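Local coordinates for beta-fructofuranosidase (Arabidopsis thaliana, PDB 2OXB), which hydrolyses sucrose and 1-kestose, and less readily neokestose and levan, as a cell-wall invertase of glycosyl hydrolase family 32, at residues M398-F409 with T423-K431. The protein carries 1 engineered substitution. Residues are numbered along the deposited sequence; the frame is centred on the assembly and turned at random.
Sequences MNVSVKSGLGPF and TSVYFRIFK
Backbone hydrogen bonds join F409 and F427 as an antiparallel pair: F409 N donates to F427 O (3.1 Å) and F427 N to F409 O. Further along, I429 N meets L406 O at 2.7 Å, nearly straight, with 167° at the hydrogen. Between these bonds the cis-proline P408 turns its CA toward F427 O in a CA-H...O contact, and G407 passes so close to R428 that a CB there would collide with R428 CA.

The polar contacts centre on R428, whose chain, extended from CG to NE, carries the guanidinium beneath the loop formed by 398-405. R428 NH2 makes a weak hydrogen bond to N399 O (3.0 Å, bent to 125°), which lies at the edge of the guanidinium; V402 O is equally near R428 NH2. R428 NH1 lies beside S404 OG and M398 SD.

Apolar contacts fall on both faces of the hairpin. On the R428 side, P408 CB sits over one face of the Y426 ring, 3.8 Å from its centroid, in a CH-pi contact, and V400 CG2 touches the ring edge at Y426 CE2 (3.8 Å). Y426 CG stands between its backbone N and carbonyl carbon (chi1 55°), placing the ring beneath P408, with Y426 CE1 in plane at the guanidinium edge. Were Y426 an alanine, P408 CB and V400 CG2 would probably lose their aromatic partner and a gap open beside the guanidinium. On the other face, F427 CB lies over one face of the F409 ring, toward its rim, and L406 CB packs on I429 CB (3.7 Å); F409 and F427 continue onto L473 of strand 473-480, in the opposing sheet of the C-terminal beta-sandwich.

The hairpin thus has an apolar face turned to the sandwich interior and another where a buried arginine meets polar atoms of the 398-405 loop, its NH2 near the carbonyl oxygens of N399 and V402.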
ATOM      1  N   MET A 398     -16.666  18.114   6.319  1.00 30.20           N
ATOM      2  CA  MET A 398     -16.419  19.395   5.662  1.00 31.11           C
ATOM      3  C   MET A 398     -15.998  19.115   4.226  1.00 31.43           C
ATOM      4  O   MET A 398     -14.825  18.861   3.945  1.00 30.62           O
ATOM      5  CB  MET A 398     -15.330  20.192   6.390  1.00 29.85           C
ATOM      6  CG  MET A 398     -15.816  20.856   7.666  1.00 29.30           C
ATOM      7  SD  MET A 398     -14.526  21.750   8.522  1.00 28.64           S
ATOM      8  CE  MET A 398     -15.142  23.419   8.462  1.00 32.34           C
ATOM      9  N   ASN A 399     -16.973  19.127   3.325  1.00 32.23           N
ATOM     10  CA  ASN A 399     -16.675  18.889   1.930  1.00 35.24           C
ATOM     11  C   ASN A 399     -15.776  20.000   1.385  1.00 36.16           C
ATOM     12  O   ASN A 399     -15.248  20.823   2.144  1.00 36.32           O
ATOM     13  CB  ASN A 399     -17.965  18.756   1.089  1.00 36.40           C
ATOM     14  CG  ASN A 399     -19.018  19.792   1.433  1.00 38.48           C
ATOM     15  OD1 ASN A 399     -19.474  19.889   2.578  1.00 38.97           O
ATOM     16  ND2 ASN A 399     -19.429  20.564   0.436  1.00 40.05           N
ATOM     17  N   VAL A 400     -15.603  20.004   0.068  1.00 36.58           N
ATOM     18  CA  VAL A 400     -14.760  20.962  -0.643  1.00 35.70           C
ATOM     19  C   VAL A 400     -15.244  22.422  -0.581  1.00 35.13           C
ATOM     20  O   VAL A 400     -14.451  23.330  -0.322  1.00 34.39           O
ATOM     21  CB  VAL A 400     -14.629  20.508  -2.117  1.00 36.75           C
ATOM     22  CG1 VAL A 400     -13.577  21.333  -2.852  1.00 36.47           C
ATOM     23  CG2 VAL A 400     -14.296  19.016  -2.154  1.00 36.36           C
ATOM     24  N   SER A 401     -16.541  22.633  -0.807  1.00 34.84           N
ATOM     25  CA  SER A 401     -17.138  23.968  -0.800  1.00 33.52           C
ATOM     26  C   SER A 401     -17.253  24.654   0.554  1.00 32.95           C
ATOM     27  O   SER A 401     -17.825  25.740   0.642  1.00 31.98           O
ATOM     28  CB  SER A 401     -18.519  23.929  -1.453  1.00 35.31           C
ATOM     29  OG  SER A 401     -18.411  23.811  -2.862  1.00 36.62           O
ATOM     30  N   VAL A 402     -16.731  24.027   1.606  1.00 33.05           N
ATOM     31  CA  VAL A 402     -16.769  24.629   2.933  1.00 33.37           C
ATOM     32  C   VAL A 402     -15.433  25.299   3.187  1.00 33.69           C
ATOM     33  O   VAL A 402     -14.412  24.624   3.322  1.00 34.51           O
ATOM     34  CB  VAL A 402     -17.031  23.590   4.047  1.00 34.35           C
ATOM     35  CG1 VAL A 402     -16.990  24.275   5.412  1.00 32.88           C
ATOM     36  CG2 VAL A 402     -18.390  22.923   3.843  1.00 31.90           C
ATOM     37  N   LYS A 403     -15.461  26.629   3.250  1.00 35.03           N
ATOM     38  CA  LYS A 403     -14.270  27.461   3.455  1.00 35.82           C
ATOM     39  C   LYS A 403     -13.569  27.342   4.807  1.00 35.24           C
ATOM     40  O   LYS A 403     -14.162  26.944   5.805  1.00 35.95           O
ATOM     41  CB  LYS A 403     -14.609  28.942   3.231  1.00 38.42           C
ATOM     42  CG  LYS A 403     -14.934  29.347   1.793  1.00 40.16           C
ATOM     43  CD  LYS A 403     -14.988  30.873   1.641  1.00 40.96           C
ATOM     44  CE  LYS A 403     -15.380  31.289   0.226  1.00 41.55           C
ATOM     45  NZ  LYS A 403     -15.480  32.771   0.098  1.00 42.32           N
ATOM     46  N   SER A 404     -12.292  27.709   4.809  1.00 35.43           N
ATOM     47  CA  SER A 404     -11.441  27.705   5.994  1.00 35.14           C
ATOM     48  C   SER A 404     -10.453  28.863   5.840  1.00 34.19           C
ATOM     49  O   SER A 404     -10.274  29.402   4.741  1.00 33.44           O
ATOM     50  CB  SER A 404     -10.640  26.400   6.110  1.00 35.11           C
ATOM     51  OG  SER A 404     -11.478  25.266   6.150  1.00 38.67           O
ATOM     52  N   GLY A 405      -9.815  29.244   6.943  1.00 32.59           N
ATOM     53  CA  GLY A 405      -8.832  30.308   6.882  1.00 29.31           C
ATOM     54  C   GLY A 405      -7.749  29.856   5.918  1.00 26.27           C
ATOM     55  O   GLY A 405      -7.514  30.489   4.897  1.00 27.47           O
ATOM     56  N   LEU A 406      -7.092  28.749   6.238  1.00 22.95           N
ATOM     57  CA  LEU A 406      -6.052  28.222   5.380  1.00 19.76           C
ATOM     58  C   LEU A 406      -6.552  26.907   4.783  1.00 19.63           C
ATOM     59  O   LEU A 406      -6.253  25.815   5.277  1.00 21.21           O
ATOM     60  CB  LEU A 406      -4.738  28.025   6.165  1.00 16.08           C
ATOM     61  CG  LEU A 406      -4.054  29.257   6.792  1.00 13.99           C
ATOM     62  CD1 LEU A 406      -2.625  28.913   7.241  1.00 11.02           C
ATOM     63  CD2 LEU A 406      -4.016  30.402   5.777  1.00 11.11           C
ATOM     64  N   GLY A 407      -7.345  27.021   3.727  1.00 19.79           N
ATOM     65  CA  GLY A 407      -7.882  25.843   3.080  1.00 19.79           C
ATOM     66  C   GLY A 407      -9.329  26.077   2.720  1.00 21.50           C
ATOM     67  O   GLY A 407      -9.946  27.010   3.231  1.00 18.93           O
ATOM     68  N   PRO A 408      -9.909  25.212   1.873  1.00 23.41           N
ATOM     69  CA  PRO A 408      -9.233  24.057   1.262  1.00 25.27           C
ATOM     70  C   PRO A 408      -8.483  24.364  -0.049  1.00 26.45           C
ATOM     71  O   PRO A 408      -8.984  25.104  -0.901  1.00 26.34           O
ATOM     72  CB  PRO A 408     -10.381  23.083   1.057  1.00 26.26           C
ATOM     73  CG  PRO A 408     -11.492  24.022   0.624  1.00 25.38           C
ATOM     74  CD  PRO A 408     -11.354  25.204   1.562  1.00 24.43           C
ATOM     75  N   PHE A 409      -7.291  23.784  -0.203  1.00 25.81           N
ATOM     76  CA  PHE A 409      -6.483  24.007  -1.396  1.00 25.87           C
ATOM     77  C   PHE A 409      -5.562  22.852  -1.782  1.00 27.36           C
ATOM     78  O   PHE A 409      -4.685  22.456  -1.022  1.00 27.46           O
ATOM     79  CB  PHE A 409      -5.662  25.300  -1.250  1.00 24.21           C
ATOM     80  CG  PHE A 409      -4.523  25.229  -0.244  1.00 21.69           C
ATOM     81  CD1 PHE A 409      -3.291  24.681  -0.588  1.00 17.19           C
ATOM     82  CD2 PHE A 409      -4.659  25.799   1.025  1.00 19.59           C
ATOM     83  CE1 PHE A 409      -2.222  24.712   0.312  1.00 18.15           C
ATOM     84  CE2 PHE A 409      -3.589  25.829   1.920  1.00 17.34           C
ATOM     85  CZ  PHE A 409      -2.368  25.289   1.568  1.00 13.40           C
ATOM     86  N   THR A 423     -12.223  15.263  -8.954  1.00 32.59           N
ATOM     87  CA  THR A 423     -11.680  14.693  -7.729  1.00 30.12           C
ATOM     88  C   THR A 423     -10.835  15.784  -7.116  1.00 30.01           C
ATOM     89  O   THR A 423     -10.164  16.516  -7.828  1.00 33.80           O
ATOM     90  CB  THR A 423     -10.870  13.428  -8.032  1.00 28.26           C
ATOM     91  OG1 THR A 423     -11.782  12.343  -8.272  1.00 24.66           O
ATOM     92  CG2 THR A 423      -9.956  13.081  -6.872  1.00 25.84           C
ATOM     93  N   SER A 424     -10.872  15.914  -5.799  1.00 29.63           N
ATOM     94  CA  SER A 424     -10.140  16.999  -5.178  1.00 29.38           C
ATOM     95  C   SER A 424      -9.339  16.696  -3.931  1.00 29.29           C
ATOM     96  O   SER A 424      -9.869  16.702  -2.825  1.00 30.53           O
ATOM     97  CB  SER A 424     -11.122  18.126  -4.883  1.00 31.04           C
ATOM     98  OG  SER A 424     -12.333  17.582  -4.365  1.00 32.28           O
ATOM     99  N   VAL A 425      -8.052  16.438  -4.118  1.00 27.92           N
ATOM    100  CA  VAL A 425      -7.166  16.188  -2.999  1.00 25.83           C
ATOM    101  C   VAL A 425      -6.616  17.565  -2.638  1.00 26.57           C
ATOM    102  O   VAL A 425      -6.179  18.321  -3.512  1.00 26.06           O
ATOM    103  CB  VAL A 425      -6.022  15.266  -3.407  1.00 25.01           C
ATOM    104  CG1 VAL A 425      -5.019  15.148  -2.281  1.00 23.10           C
ATOM    105  CG2 VAL A 425      -6.583  13.901  -3.788  1.00 26.49           C
ATOM    106  N   TYR A 426      -6.641  17.903  -1.356  1.00 25.50           N
ATOM    107  CA  TYR A 426      -6.164  19.206  -0.948  1.00 25.13           C
ATOM    108  C   TYR A 426      -5.698  19.221   0.493  1.00 25.75           C
ATOM    109  O   TYR A 426      -5.654  18.185   1.155  1.00 26.29           O
ATOM    110  CB  TYR A 426      -7.283  20.220  -1.151  1.00 25.69           C
ATOM    111  CG  TYR A 426      -8.558  19.845  -0.439  1.00 24.89           C
ATOM    112  CD1 TYR A 426      -8.653  19.938   0.945  1.00 26.50           C
ATOM    113  CD2 TYR A 426      -9.662  19.378  -1.144  1.00 26.88           C
ATOM    114  CE1 TYR A 426      -9.814  19.581   1.614  1.00 26.18           C
ATOM    115  CE2 TYR A 426     -10.838  19.009  -0.484  1.00 27.10           C
ATOM    116  CZ  TYR A 426     -10.904  19.114   0.898  1.00 25.91           C
ATOM    117  OH  TYR A 426     -12.054  18.756   1.564  1.00 24.30           O
ATOM    118  N   PHE A 427      -5.361  20.420   0.959  1.00 25.17           N
ATOM    119  CA  PHE A 427      -4.880  20.661   2.315  1.00 24.89           C
ATOM    120  C   PHE A 427      -5.751  21.670   3.052  1.00 25.60           C
ATOM    121  O   PHE A 427      -6.463  22.462   2.430  1.00 25.55           O
ATOM    122  CB  PHE A 427      -3.468  21.236   2.287  1.00 24.43           C
ATOM    123  CG  PHE A 427      -2.417  20.251   1.892  1.00 26.12           C
ATOM    124  CD1 PHE A 427      -2.133  19.161   2.714  1.00 25.73           C
ATOM    125  CD2 PHE A 427      -1.689  20.421   0.716  1.00 25.39           C
ATOM    126  CE1 PHE A 427      -1.138  18.257   2.376  1.00 22.80           C
ATOM    127  CE2 PHE A 427      -0.685  19.518   0.366  1.00 24.85           C
ATOM    128  CZ  PHE A 427      -0.411  18.434   1.200  1.00 23.63           C
ATOM    129  N   ARG A 428      -5.673  21.627   4.384  1.00 25.37           N
ATOM    130  CA  ARG A 428      -6.374  22.542   5.291  1.00 22.83           C
ATOM    131  C   ARG A 428      -5.475  22.696   6.517  1.00 23.77           C
ATOM    132  O   ARG A 428      -5.136  21.712   7.163  1.00 21.71           O
ATOM    133  CB  ARG A 428      -7.706  21.964   5.726  1.00 21.08           C
ATOM    134  CG  ARG A 428      -8.819  22.124   4.744  1.00 18.84           C
ATOM    135  CD  ARG A 428      -9.798  21.013   4.989  1.00 17.22           C
ATOM    136  NE  ARG A 428     -11.053  21.194   4.284  1.00 16.01           N
ATOM    137  CZ  ARG A 428     -12.087  21.840   4.788  1.00 14.04           C
ATOM    138  NH1 ARG A 428     -12.008  22.365   5.999  1.00 16.56           N
ATOM    139  NH2 ARG A 428     -13.200  21.940   4.085  1.00 17.04           N
ATOM    140  N   ILE A 429      -5.078  23.928   6.826  1.00 25.32           N
ATOM    141  CA  ILE A 429      -4.202  24.182   7.971  1.00 25.54           C
ATOM    142  C   ILE A 429      -4.951  24.826   9.137  1.00 26.48           C
ATOM    143  O   ILE A 429      -5.686  25.796   8.971  1.00 25.56           O
ATOM    144  CB  ILE A 429      -3.014  25.137   7.615  1.00 25.41           C
ATOM    145  CG1 ILE A 429      -2.220  24.613   6.414  1.00 25.33           C
ATOM    146  CG2 ILE A 429      -2.114  25.318   8.832  1.00 23.38           C
ATOM    147  CD1 ILE A 429      -1.559  23.273   6.614  1.00 28.13           C
ATOM    148  N   PHE A 430      -4.735  24.283  10.322  1.00 28.88           N
ATOM    149  CA  PHE A 430      -5.345  24.809  11.520  1.00 31.31           C
ATOM    150  C   PHE A 430      -4.273  24.830  12.596  1.00 32.16           C
ATOM    151  O   PHE A 430      -3.185  24.275  12.411  1.00 31.20           O
ATOM    152  CB  PHE A 430      -6.513  23.930  11.955  1.00 34.35           C
ATOM    153  CG  PHE A 430      -7.630  23.873  10.953  1.00 37.94           C
ATOM    154  CD1 PHE A 430      -8.296  25.035  10.573  1.00 39.11           C
ATOM    155  CD2 PHE A 430      -8.012  22.662  10.385  1.00 39.11           C
ATOM    156  CE1 PHE A 430      -9.323  24.995   9.643  1.00 41.35           C
ATOM    157  CE2 PHE A 430      -9.038  22.609   9.454  1.00 40.56           C
ATOM    158  CZ  PHE A 430      -9.699  23.779   9.079  1.00 41.88           C
ATOM    159  N   LYS A 431      -4.583  25.472  13.718  1.00 33.43           N
ATOM    160  CA  LYS A 431      -3.650  25.562  14.836  1.00 34.72           C
ATOM    161  C   LYS A 431      -3.974  24.466  15.842  1.00 34.15           C
ATOM    162  O   LYS A 431      -5.131  24.278  16.201  1.00 34.13           O
ATOM    163  CB  LYS A 431      -3.762  26.936  15.511  1.00 35.54           C
ATOM    164  CG  LYS A 431      -3.719  28.121  14.541  1.00 38.05           C
ATOM    165  CD  LYS A 431      -3.492  29.451  15.267  1.00 38.83           C
ATOM    166  CE  LYS A 431      -3.440  30.620  14.290  1.00 39.77           C
ATOM    167  NZ  LYS A 431      -3.127  31.928  14.952  1.00 40.83           N
TER